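Local coordinates for protein DegQ (PDB 3PV2) that is a self-compartmentising HtrA-family serine protease that forms 12-meric assemblies and probably combines chaperone action with breakdown of misfolded proteins, at residues R373-E378 with G383-V388; L436-R441 with S445-V450; N414-T419 with A428-K433; K359-S362 with L367-L370. All coordinates share one frame; numbering follows the deposited sequence.

Interaction 1 (R373-E378 with G383-V388)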
loop_
_atom_site.group_PDB
_atom_site.type_symbol
_atom_site.label_atom_id
_atom_site.label_comp_id
_atom_site.label_asym_id
_atom_site.label_seq_id
_atom_site.Cartn_x
_atom_site.Cartn_y
_atom_site.Cartn_z
ATOM N N ARG B 373 14.486 -22.457 -46.456
ATOM C CA ARG B 373 15.807 -23.044 -46.567
ATOM C C ARG B 373 15.691 -24.536 -46.589
ATOM O O ARG B 373 14.754 -25.091 -46.037
ATOM C CB ARG B 373 16.722 -22.599 -45.422
ATOM C CG ARG B 373 16.304 -23.131 -44.063
ATOM C CD ARG B 373 17.457 -23.161 -43.023
ATOM N NE ARG B 373 17.276 -24.291 -42.097
ATOM C CZ ARG B 373 18.181 -25.243 -41.856
ATOM N NH1 ARG B 373 19.373 -25.216 -42.440
ATOM N NH2 ARG B 373 17.908 -26.213 -41.006
ATOM N N ALA B 374 16.630 -25.183 -47.248
ATOM C CA ALA B 374 16.738 -26.654 -47.243
ATOM C C ALA B 374 16.935 -27.190 -45.806
ATOM O O ALA B 374 17.521 -26.539 -44.984
ATOM C CB ALA B 374 17.952 -27.093 -48.106
ATOM N N PHE B 375 16.487 -28.406 -45.556
ATOM C CA PHE B 375 16.416 -28.964 -44.218
ATOM C C PHE B 375 16.527 -30.468 -44.324
ATOM O O PHE B 375 15.809 -31.133 -45.117
ATOM C CB PHE B 375 15.016 -28.639 -43.662
ATOM C CG PHE B 375 14.782 -29.056 -42.237
ATOM C CD1 PHE B 375 15.206 -28.264 -41.192
ATOM C CD2 PHE B 375 14.172 -30.196 -41.962
ATOM C CE1 PHE B 375 14.940 -28.625 -39.869
ATOM C CE2 PHE B 375 13.907 -30.585 -40.647
ATOM C CZ PHE B 375 14.298 -29.771 -39.607
ATOM N N GLU B 376 17.361 -31.012 -43.471
ATOM C CA GLU B 376 17.438 -32.433 -43.272
ATOM C C GLU B 376 17.848 -32.670 -41.844
ATOM O O GLU B 376 18.867 -32.163 -41.403
ATOM C CB GLU B 376 18.481 -33.113 -44.127
ATOM C CG GLU B 376 18.429 -34.661 -43.875
ATOM C CD GLU B 376 19.278 -35.505 -44.806
ATOM O OE1 GLU B 376 19.191 -36.758 -44.735
ATOM O OE2 GLU B 376 20.032 -34.910 -45.607
ATOM N N GLN B 377 17.044 -33.444 -41.134
ATOM C CA GLN B 377 17.253 -33.599 -39.731
ATOM C C GLN B 377 16.521 -34.787 -39.202
ATOM O O GLN B 377 15.310 -34.952 -39.453
ATOM C CB GLN B 377 16.750 -32.354 -39.034
ATOM C CG GLN B 377 16.675 -32.454 -37.541
ATOM C CD GLN B 377 16.229 -31.158 -36.868
ATOM O OE1 GLN B 377 16.829 -30.074 -37.089
ATOM N NE2 GLN B 377 15.115 -31.270 -36.076
ATOM N N GLU B 378 17.224 -35.612 -38.433
ATOM C CA GLU B 378 16.606 -36.700 -37.674
ATOM C C GLU B 378 15.714 -35.986 -36.671
ATOM O O GLU B 378 16.185 -35.149 -35.949
ATOM C CB GLU B 378 17.705 -37.460 -36.961
ATOM C CG GLU B 378 17.416 -38.855 -36.596
ATOM C CD GLU B 378 16.931 -39.697 -37.758
ATOM O OE1 GLU B 378 17.651 -39.885 -38.767
ATOM O OE2 GLU B 378 15.812 -40.174 -37.640
ATOM N N GLY B 383 11.395 -39.754 -37.707
ATOM C CA GLY B 383 12.552 -40.311 -38.429
ATOM C C GLY B 383 13.353 -39.246 -39.137
ATOM O O GLY B 383 13.358 -38.132 -38.708
ATOM N N ASN B 384 13.998 -39.593 -40.236
ATOM C CA ASN B 384 14.745 -38.637 -40.987
ATOM C C ASN B 384 13.828 -37.671 -41.855
ATOM O O ASN B 384 13.135 -38.116 -42.774
ATOM C CB ASN B 384 15.770 -39.297 -41.865
ATOM C CG ASN B 384 16.804 -38.256 -42.337
ATOM O OD1 ASN B 384 17.076 -37.298 -41.586
ATOM N ND2 ASN B 384 17.300 -38.369 -43.559
ATOM N N VAL B 385 13.758 -36.405 -41.471
ATOM C CA VAL B 385 12.918 -35.395 -42.122
ATOM C C VAL B 385 13.759 -34.640 -43.152
ATOM O O VAL B 385 14.751 -34.004 -42.780
ATOM C CB VAL B 385 12.316 -34.449 -41.084
ATOM C CG1 VAL B 385 11.548 -33.336 -41.761
ATOM C CG2 VAL B 385 11.333 -35.233 -40.209
ATOM N N ILE B 386 13.301 -34.670 -44.421
ATOM C CA ILE B 386 13.897 -33.963 -45.541
ATOM C C ILE B 386 12.866 -33.069 -46.159
ATOM O O ILE B 386 11.711 -33.483 -46.422
ATOM C CB ILE B 386 14.374 -34.920 -46.610
ATOM C CG1 ILE B 386 15.524 -35.759 -46.079
ATOM C CG2 ILE B 386 14.974 -34.155 -47.731
ATOM C CD1 ILE B 386 15.788 -37.109 -46.900
ATOM N N GLY B 387 13.205 -31.805 -46.362
ATOM C CA GLY B 387 12.151 -30.900 -46.775
ATOM C C GLY B 387 12.685 -29.499 -46.823
ATOM O O GLY B 387 13.887 -29.291 -46.871
ATOM N N VAL B 388 11.759 -28.564 -46.825
ATOM C CA VAL B 388 12.113 -27.141 -46.872
ATOM C C VAL B 388 11.525 -26.511 -45.654
ATOM O O VAL B 388 10.300 -26.592 -45.436
ATOM C CB VAL B 388 11.549 -26.461 -48.131
ATOM C CG1 VAL B 388 11.636 -24.912 -48.014
ATOM C CG2 VAL B 388 12.350 -26.919 -49.344
#

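Interaction 2 (L436-R441 with S445-V450)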
loop_
_atom_site.group_PDB
_atom_site.type_symbol
_atom_site.label_atom_id
_atom_site.label_comp_id
_atom_site.label_asym_id
_atom_site.label_seq_id
_atom_site.Cartn_x
_atom_site.Cartn_y
_atom_site.Cartn_z
ATOM N N LEU B 436 -0.878 -27.733 -52.877
ATOM C CA LEU B 436 -1.106 -28.565 -51.732
ATOM C C LEU B 436 0.211 -28.838 -51.041
ATOM O O LEU B 436 1.132 -29.357 -51.659
ATOM C CB LEU B 436 -1.744 -29.876 -52.174
ATOM C CG LEU B 436 -1.954 -30.863 -51.024
ATOM C CD1 LEU B 436 -3.098 -30.355 -50.226
ATOM C CD2 LEU B 436 -2.195 -32.307 -51.609
ATOM N N VAL B 437 0.358 -28.406 -49.790
ATOM C CA VAL B 437 1.639 -28.637 -49.057
ATOM C C VAL B 437 1.353 -29.505 -47.832
ATOM O O VAL B 437 0.253 -29.469 -47.230
ATOM C CB VAL B 437 2.323 -27.376 -48.627
ATOM C CG1 VAL B 437 2.431 -26.450 -49.808
ATOM C CG2 VAL B 437 1.464 -26.656 -47.647
ATOM N N GLN B 438 2.224 -30.464 -47.608
ATOM C CA GLN B 438 2.186 -31.199 -46.382
ATOM C C GLN B 438 3.261 -30.639 -45.467
ATOM O O GLN B 438 4.436 -30.623 -45.827
ATOM C CB GLN B 438 2.502 -32.684 -46.639
ATOM C CG GLN B 438 2.419 -33.521 -45.406
ATOM C CD GLN B 438 2.733 -34.979 -45.679
ATOM O OE1 GLN B 438 3.275 -35.289 -46.740
ATOM N NE2 GLN B 438 2.530 -35.865 -44.677
ATOM N N VAL B 439 2.858 -30.157 -44.286
ATOM C CA VAL B 439 3.796 -29.527 -43.359
ATOM C C VAL B 439 3.954 -30.340 -42.111
ATOM O O VAL B 439 2.970 -30.885 -41.597
ATOM C CB VAL B 439 3.419 -28.064 -42.950
ATOM C CG1 VAL B 439 3.550 -26.997 -44.154
ATOM C CG2 VAL B 439 2.095 -27.937 -42.260
ATOM N N LEU B 440 5.184 -30.442 -41.597
ATOM C CA LEU B 440 5.435 -31.071 -40.319
ATOM C C LEU B 440 5.573 -29.915 -39.353
ATOM O O LEU B 440 6.282 -28.937 -39.631
ATOM C CB LEU B 440 6.746 -31.852 -40.375
ATOM C CG LEU B 440 6.775 -33.383 -40.348
ATOM C CD1 LEU B 440 5.766 -34.082 -41.301
ATOM C CD2 LEU B 440 8.170 -33.940 -40.499
ATOM N N ARG B 441 4.926 -30.038 -38.196
ATOM C CA ARG B 441 4.981 -29.005 -37.204
ATOM C C ARG B 441 5.144 -29.719 -35.849
ATOM O O ARG B 441 4.218 -30.386 -35.367
ATOM C CB ARG B 441 3.674 -28.186 -37.219
ATOM C CG ARG B 441 3.572 -27.219 -35.982
ATOM C CD ARG B 441 2.487 -26.098 -36.127
ATOM N NE ARG B 441 2.367 -25.602 -37.519
ATOM C CZ ARG B 441 1.330 -24.939 -37.994
ATOM N NH1 ARG B 441 0.272 -24.726 -37.215
ATOM N NH2 ARG B 441 1.329 -24.529 -39.272
ATOM N N SER B 445 1.597 -33.151 -38.185
ATOM C CA SER B 445 1.682 -32.823 -39.593
ATOM C C SER B 445 0.327 -32.382 -40.004
ATOM O O SER B 445 -0.646 -32.765 -39.388
ATOM C CB SER B 445 2.097 -34.057 -40.377
ATOM O OG SER B 445 3.499 -34.321 -40.280
ATOM N N MET B 446 0.245 -31.649 -41.094
ATOM C CA MET B 446 -1.013 -31.394 -41.737
ATOM C C MET B 446 -0.894 -31.012 -43.206
ATOM O O MET B 446 0.136 -30.480 -43.626
ATOM C CB MET B 446 -1.825 -30.330 -41.031
ATOM C CG MET B 446 -1.115 -29.032 -40.851
ATOM S SD MET B 446 -2.205 -27.993 -39.773
ATOM C CE MET B 446 -3.779 -28.869 -39.911
ATOM N N TYR B 447 -1.980 -31.261 -43.941
ATOM C CA TYR B 447 -2.069 -30.804 -45.288
ATOM C C TYR B 447 -2.731 -29.412 -45.361
ATOM O O TYR B 447 -3.710 -29.205 -44.673
ATOM C CB TYR B 447 -2.871 -31.773 -46.180
ATOM C CG TYR B 447 -2.118 -33.019 -46.547
ATOM C CD1 TYR B 447 -1.324 -33.055 -47.698
ATOM C CD2 TYR B 447 -2.294 -34.212 -45.819
ATOM C CE1 TYR B 447 -0.632 -34.197 -48.062
ATOM C CE2 TYR B 447 -1.646 -35.353 -46.172
ATOM C CZ TYR B 447 -0.810 -35.367 -47.311
ATOM O OH TYR B 447 -0.206 -36.528 -47.708
ATOM N N LEU B 448 -2.200 -28.499 -46.190
ATOM C CA LEU B 448 -2.743 -27.121 -46.246
ATOM C C LEU B 448 -2.859 -26.824 -47.710
ATOM O O LEU B 448 -2.031 -27.280 -48.473
ATOM C CB LEU B 448 -1.655 -26.221 -45.702
ATOM C CG LEU B 448 -1.658 -25.812 -44.250
ATOM C CD1 LEU B 448 -2.719 -26.455 -43.390
ATOM C CD2 LEU B 448 -0.294 -25.657 -43.690
ATOM N N LEU B 449 -3.820 -26.039 -48.132
ATOM C CA LEU B 449 -3.901 -25.694 -49.515
ATOM C C LEU B 449 -3.621 -24.251 -49.629
ATOM O O LEU B 449 -4.292 -23.482 -49.038
ATOM C CB LEU B 449 -5.315 -25.919 -49.977
ATOM C CG LEU B 449 -5.573 -27.189 -50.761
ATOM C CD1 LEU B 449 -7.100 -27.245 -51.067
ATOM C CD2 LEU B 449 -4.787 -27.135 -52.110
ATOM N N VAL B 450 -2.585 -23.884 -50.336
ATOM C CA VAL B 450 -2.241 -22.528 -50.520
ATOM C C VAL B 450 -2.884 -22.072 -51.840
ATOM O O VAL B 450 -2.725 -22.706 -52.863
ATOM C CB VAL B 450 -0.724 -22.412 -50.644
ATOM C CG1 VAL B 450 -0.368 -20.876 -50.815
ATOM C CG2 VAL B 450 -0.054 -23.052 -49.384
#

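Interaction 3 (N414-T419 with A428-K433)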
loop_
_atom_site.group_PDB
_atom_site.type_symbol
_atom_site.label_atom_id
_atom_site.label_comp_id
_atom_site.label_asym_id
_atom_site.label_seq_id
_atom_site.Cartn_x
_atom_site.Cartn_y
_atom_site.Cartn_z
ATOM N N ASN B 414 2.151 -30.936 -53.756
ATOM C CA ASN B 414 1.323 -31.660 -54.758
ATOM C C ASN B 414 1.684 -33.121 -54.806
ATOM O O ASN B 414 1.876 -33.679 -55.873
ATOM C CB ASN B 414 1.481 -31.041 -56.127
ATOM C CG ASN B 414 0.960 -29.562 -56.184
ATOM O OD1 ASN B 414 0.152 -29.153 -55.346
ATOM N ND2 ASN B 414 1.445 -28.775 -57.166
ATOM N N LYS B 415 1.795 -33.717 -53.618
ATOM C CA LYS B 415 2.042 -35.128 -53.426
ATOM C C LYS B 415 3.388 -35.565 -53.872
ATOM O O LYS B 415 3.575 -36.729 -54.103
ATOM C CB LYS B 415 1.027 -36.019 -54.182
ATOM C CG LYS B 415 -0.365 -35.566 -54.161
ATOM C CD LYS B 415 -0.791 -35.384 -52.747
ATOM C CE LYS B 415 -1.392 -36.613 -52.116
ATOM N NZ LYS B 415 -1.259 -36.456 -50.631
ATOM N N LYS B 416 4.345 -34.677 -54.004
ATOM C CA LYS B 416 5.684 -35.115 -54.364
ATOM C C LYS B 416 6.618 -34.687 -53.244
ATOM O O LYS B 416 6.424 -33.597 -52.675
ATOM C CB LYS B 416 6.085 -34.429 -55.674
ATOM C CG LYS B 416 5.315 -34.905 -56.923
ATOM C CD LYS B 416 5.532 -33.903 -58.161
ATOM C CE LYS B 416 4.263 -33.874 -59.070
ATOM N NZ LYS B 416 3.045 -33.128 -58.540
ATOM N N PRO B 417 7.669 -35.484 -52.981
ATOM C CA PRO B 417 8.694 -35.100 -52.019
ATOM C C PRO B 417 9.397 -33.846 -52.445
ATOM O O PRO B 417 9.583 -33.588 -53.595
ATOM C CB PRO B 417 9.663 -36.299 -51.968
ATOM C CG PRO B 417 9.503 -36.962 -53.331
ATOM C CD PRO B 417 8.020 -36.709 -53.730
ATOM N N VAL B 418 9.827 -33.094 -51.437
ATOM C CA VAL B 418 10.588 -31.862 -51.550
ATOM C C VAL B 418 11.871 -32.013 -50.923
ATOM O O VAL B 418 11.919 -32.386 -49.742
ATOM C CB VAL B 418 9.818 -30.819 -50.749
ATOM C CG1 VAL B 418 10.646 -29.713 -50.404
ATOM C CG2 VAL B 418 8.572 -30.417 -51.591
ATOM N N THR B 419 12.959 -31.739 -51.651
ATOM C CA THR B 419 14.270 -31.842 -51.104
ATOM C C THR B 419 14.930 -30.485 -50.872
ATOM O O THR B 419 15.360 -30.180 -49.794
ATOM C CB THR B 419 15.158 -32.657 -52.046
ATOM O OG1 THR B 419 14.993 -32.164 -53.382
ATOM C CG2 THR B 419 14.696 -34.147 -52.018
ATOM N N ALA B 428 5.810 -25.768 -57.282
ATOM C CA ALA B 428 4.892 -24.674 -57.145
ATOM C C ALA B 428 4.536 -24.094 -58.496
ATOM O O ALA B 428 3.475 -23.513 -58.620
ATOM C CB ALA B 428 5.495 -23.565 -56.252
ATOM N N GLN B 429 5.324 -24.288 -59.540
ATOM C CA GLN B 429 4.887 -23.816 -60.869
ATOM C C GLN B 429 4.009 -24.813 -61.620
ATOM O O GLN B 429 3.632 -24.524 -62.723
ATOM C CB GLN B 429 6.042 -23.465 -61.793
ATOM C CG GLN B 429 7.232 -22.945 -61.087
ATOM C CD GLN B 429 7.926 -21.846 -61.805
ATOM O OE1 GLN B 429 9.083 -22.008 -62.247
ATOM N NE2 GLN B 429 7.253 -20.686 -61.899
ATOM N N GLU B 430 3.661 -25.947 -61.020
ATOM C CA GLU B 430 2.741 -26.889 -61.645
ATOM C C GLU B 430 1.320 -26.350 -61.900
ATOM O O GLU B 430 0.836 -26.443 -63.078
ATOM C CB GLU B 430 2.645 -28.178 -60.841
ATOM C CG GLU B 430 3.936 -29.060 -60.925
ATOM C CD GLU B 430 3.854 -30.257 -59.960
ATOM O OE1 GLU B 430 2.767 -30.415 -59.302
ATOM O OE2 GLU B 430 4.866 -31.003 -59.866
ATOM N N LYS B 431 0.591 -25.878 -60.883
ATOM C CA LYS B 431 -0.862 -25.525 -61.151
ATOM C C LYS B 431 -0.978 -24.054 -60.923
ATOM O O LYS B 431 -0.236 -23.469 -60.092
ATOM C CB LYS B 431 -1.944 -26.220 -60.270
ATOM C CG LYS B 431 -1.788 -27.722 -60.003
ATOM C CD LYS B 431 -2.801 -28.227 -58.935
ATOM C CE LYS B 431 -2.190 -29.350 -58.002
ATOM N NZ LYS B 431 -2.512 -29.264 -56.484
ATOM N N LYS B 432 -1.853 -23.430 -61.676
ATOM C CA LYS B 432 -2.178 -22.026 -61.382
ATOM C C LYS B 432 -3.138 -21.872 -60.154
ATOM O O LYS B 432 -3.145 -20.826 -59.523
ATOM C CB LYS B 432 -2.783 -21.375 -62.630
ATOM C CG LYS B 432 -1.690 -20.878 -63.663
ATOM C CD LYS B 432 -1.037 -19.523 -63.247
ATOM C CE LYS B 432 -0.550 -18.658 -64.434
ATOM N NZ LYS B 432 0.780 -19.061 -64.974
ATOM N N LYS B 433 -3.979 -22.865 -59.845
ATOM C CA LYS B 433 -5.048 -22.606 -58.882
ATOM C C LYS B 433 -4.596 -22.770 -57.397
ATOM O O LYS B 433 -4.969 -22.015 -56.552
ATOM C CB LYS B 433 -6.195 -23.551 -59.132
ATOM C CG LYS B 433 -7.273 -23.499 -58.042
ATOM C CD LYS B 433 -8.664 -24.095 -58.509
ATOM C CE LYS B 433 -9.842 -23.112 -58.237
ATOM N NZ LYS B 433 -9.779 -21.867 -59.095
HETATM O O HOH W 1 0.702 -26.046 -57.902
#

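Interaction 4 (K359-S362 with L367-L370)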
loop_
_atom_site.group_PDB
_atom_site.type_symbol
_atom_site.label_atom_id
_atom_site.label_comp_id
_atom_site.label_asym_id
_atom_site.label_seq_id
_atom_site.Cartn_x
_atom_site.Cartn_y
_atom_site.Cartn_z
ATOM N N LYS B 359 2.399 -7.138 -57.995
ATOM C CA LYS B 359 3.203 -7.760 -59.004
ATOM C C LYS B 359 3.983 -8.908 -58.418
ATOM O O LYS B 359 3.899 -9.988 -58.906
ATOM C CB LYS B 359 4.186 -6.774 -59.624
ATOM C CG LYS B 359 5.145 -7.413 -60.641
ATOM C CD LYS B 359 5.996 -6.359 -61.411
ATOM C CE LYS B 359 7.208 -5.866 -60.602
ATOM N NZ LYS B 359 8.436 -5.750 -61.452
ATOM N N LEU B 360 4.799 -8.626 -57.422
ATOM C CA LEU B 360 5.534 -9.654 -56.724
ATOM C C LEU B 360 4.633 -10.878 -56.393
ATOM O O LEU B 360 5.023 -11.966 -56.643
ATOM C CB LEU B 360 6.178 -9.077 -55.455
ATOM C CG LEU B 360 7.611 -8.528 -55.554
ATOM C CD1 LEU B 360 7.860 -7.767 -56.821
ATOM C CD2 LEU B 360 8.022 -7.718 -54.313
ATOM N N GLN B 361 3.429 -10.677 -55.894
ATOM C CA GLN B 361 2.513 -11.809 -55.577
ATOM C C GLN B 361 2.075 -12.610 -56.760
ATOM O O GLN B 361 2.072 -13.851 -56.734
ATOM C CB GLN B 361 1.262 -11.333 -54.887
ATOM C CG GLN B 361 1.564 -10.888 -53.516
ATOM C CD GLN B 361 0.386 -10.271 -52.827
ATOM O OE1 GLN B 361 0.553 -9.416 -51.949
ATOM N NE2 GLN B 361 -0.822 -10.710 -53.197
ATOM N N SER B 362 1.683 -11.893 -57.784
ATOM C CA SER B 362 1.282 -12.454 -59.072
ATOM C C SER B 362 2.331 -13.340 -59.732
ATOM O O SER B 362 2.019 -14.319 -60.399
ATOM C CB SER B 362 0.996 -11.295 -60.054
ATOM O OG SER B 362 -0.176 -10.629 -59.638
ATOM N N LEU B 367 4.467 -18.998 -53.045
ATOM C CA LEU B 367 5.647 -18.932 -52.131
ATOM C C LEU B 367 6.009 -17.499 -51.790
ATOM O O LEU B 367 6.984 -17.271 -51.033
ATOM C CB LEU B 367 6.847 -19.575 -52.834
ATOM C CG LEU B 367 6.611 -21.084 -53.216
ATOM C CD1 LEU B 367 7.931 -21.684 -53.754
ATOM C CD2 LEU B 367 6.034 -21.930 -52.022
ATOM N N TYR B 368 5.275 -16.534 -52.372
ATOM C CA TYR B 368 5.464 -15.122 -52.018
ATOM C C TYR B 368 5.519 -14.906 -50.484
ATOM O O TYR B 368 4.651 -15.342 -49.762
ATOM C CB TYR B 368 4.355 -14.224 -52.632
ATOM C CG TYR B 368 4.385 -12.832 -52.042
ATOM C CD1 TYR B 368 5.258 -11.855 -52.552
ATOM C CD2 TYR B 368 3.583 -12.505 -50.937
ATOM C CE1 TYR B 368 5.335 -10.574 -51.987
ATOM C CE2 TYR B 368 3.684 -11.230 -50.324
ATOM C CZ TYR B 368 4.558 -10.266 -50.869
ATOM O OH TYR B 368 4.618 -9.001 -50.271
ATOM N N GLY B 369 6.552 -14.189 -50.010
ATOM C CA GLY B 369 6.632 -13.785 -48.601
ATOM C C GLY B 369 7.193 -14.856 -47.703
ATOM O O GLY B 369 7.224 -14.654 -46.478
ATOM N N LEU B 370 7.600 -16.004 -48.247
ATOM C CA LEU B 370 8.147 -17.062 -47.398
ATOM C C LEU B 370 9.679 -17.085 -47.476
ATOM O O LEU B 370 10.244 -17.039 -48.599
ATOM C CB LEU B 370 7.601 -18.423 -47.819
ATOM C CG LEU B 370 6.019 -18.553 -47.817
ATOM C CD1 LEU B 370 5.677 -19.974 -48.311
ATOM C CD2 LEU B 370 5.362 -18.202 -46.429
#

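Interaction 1 (R373-E378 with G383-V388)
Asn384 and Glu376 are tied across the two strands by a short side-chain hydrogen bond, from Asn384 ND2 to Glu376 OE1 (2.7 Å, N-H...O angle 166°). The donor meets OE1 on its anti lone pair, and the oxygen lies in the plane of the amide. Carboxylate and amide planes stay 36° apart, so the pair is twisted rather than flat. Glu376 reaches this diagonal neighbour because its CG is anti to the backbone N (chi1 -177°) and the rest of the chain is extended. Behind the side chains run the backbone bonds of an antiparallel pairing. Gln377 N donates to Val385 O at 2.9 Å, and Val385 N returns a bond to Gln377 O. At the next hydrogen-bonded pair, Gly387 N donates to Phe375 O at 3.0 Å, while the reverse bond from Phe375 N to Gly387 O is weak. The methylenes of Glu376 lie alongside Ile386, both side chains pointing the same way, with Glu376 CG 3.8 Å from Ile386 CG1. On the other face, which carries Phe375 and Val385, Val385 CG1 sits at the edge of the aromatic ring, 3.8 Å from Phe375 CE2. Ile409 of strand 409-413 touches both residues and continues this buried layer. At the tip of the strands, the Glu378 side chain, bent at chi2, folds its carboxylate back over the Gly383-Asn384 peptide, and its OE1 bonds to Gln425 of a neighbouring subunit. The whole is an antiparallel beta hairpin, whose first strand corresponds in PDZ domains of this family to the one bordering the peptide-binding groove.

Interaction 2 (L436-R441 with S445-V450)
Val437 and Val439 pair with Leu448 and Met446 through four backbone hydrogen bonds; the strand axes approach to 4.7 Å and their N-to-C directions lie 151° apart, which gives the hairpin a marked twist. This is the last antiparallel beta hairpin of the second PDZ domain. Val437 N to Leu448 O (3.0 Å) and Val439 N to Met446 O (2.8 Å) are both nearly straight. On the face bearing Val437, Val439 and Leu448 the contacts are between branched apolar groups. Val439 CG2, held between the backbone N and carbonyl carbon, reaches Leu448 CD2 at 3.6 Å, and the two side chains meet at about a right angle. Val437 CG2 similarly touches Leu448 CB at 3.7 Å.

The other face is built on Tyr447. The extended Gln438 side chain lies across one face of the ring, its amide plane 15° from the ring plane, and Leu436 CG approaches Tyr447 CD1 at 4.0 Å. The amide of Gln438 is spoken for: OE1 bonds to Ser412, and NE2 to the Ser287 carbonyl of a neighbouring subunit, whose Gly303 packs against Tyr447. Gln438 CG makes a CH-pi contact 4.2 Å from the centroid of the Tyr447 ring, offset toward its rim.

Interaction 3 (N414-T419 with A428-K433)
The side chains of Asn414 and Glu430 run past one another head to tail, amide and carboxylate planes 29° apart. Asn414 ND2 donates to Glu430 OE1 at 3.0 Å. The acceptor stays near the amide plane, yet the donor meets OE1 from above the carboxylate plane. Lys416 reaches Glu430 from the facing side, and its ammonium closes a salt bridge, Lys416 NZ to Glu430 OE1, 2.8 Å, on the syn side of that oxygen. One carboxylate oxygen thus receives two donors. Glu430 gets there as an arm extended beyond CG, whereas Lys416 bends in its outer torsions. That bend also lets Lys416 NZ reach Asn414 O at 3.0 Å, so the ammonium links the backbone of the turn to the acid facing it.

Lys431 comes in over the amide, its NZ 2.9 Å from Asn414 OD1 and 69° out of the carbonyl plane, so neither lone pair is its target. The same OD1 accepts the backbone N-H of Leu436. A water takes a hydrogen from Asn414 ND2 (2.9 Å) and another from Lys431 N, which probably helps to fix the rotation of the amide. Asn414 is buried, and every polar atom of its head has at least one partner, whereas Glu430 and Lys416 lie at the surface. The arrangement joins the tight turn that links strands 409-413 and 416-417 to the loop between helix 421-428 and strand 435-441, two neighbouring connections of the second PDZ domain.

Interaction 4 (K359-S362 with L367-L370)
A CH-pi contact at the surface, with no hydrogen bond across it, sets Tyr368 against Gln361 and Leu360 at the end of helix 353-362, just before the chain enters the second PDZ domain's first strand. Gln361 CG sits over the centre of one ring face, 3.6 Å from the Tyr368 centroid and 10° off the ring normal. The ring faces the helix because Tyr368 CG is anti to its own backbone N (chi1 168°). The extended Gln361 chain passes obliquely over the ring, its amide plane turned 47° from the ring plane. From the neighbouring helical position Leu360 CB comes obliquely to the ring, 3.9 Å from Tyr368 CE1.

Tyr368 belongs to a type II beta turn from Leu367 to Leu370, closed by Leu370 N bonding to Leu367 O at 3.1 Å, with Gly369 supplying the positive phi of its third position. In sequence and place, Leu-Tyr-Gly-Leu is consistent with the carboxylate-binding loop of PDZ domains, although nothing here establishes a bound peptide. Leu367 packs on helix 421-428, which in this fold flanks the groove. At the far end of the ring, Tyr368 OH is hydrogen-bonded to Glu357, one helical turn before Gln361.

Overall arrangement
From the N terminus, interaction 4 comes first, closing the short loop between helix 353-362 and the strand that follows. Interaction 1 then forms the opening hairpin, interaction 3 closes the loop that carries helix 421-428, and interaction 2 is the terminal hairpin. The four run in series, none nested in or crossing another. Interactions 1, 2 and 3 are in mutual contact and reach one sheet, with Val385 packing on Leu440, Val388 on Val418, and Leu436 O probably hydrogen-bonded to Asn414 N. Interaction 4 touches only interaction 3, where Ala428 meets Leu367 through the groove-side helix. Interactions 1 and 2 also touch a neighbouring subunit, connecting this PDZ domain to the oligomer.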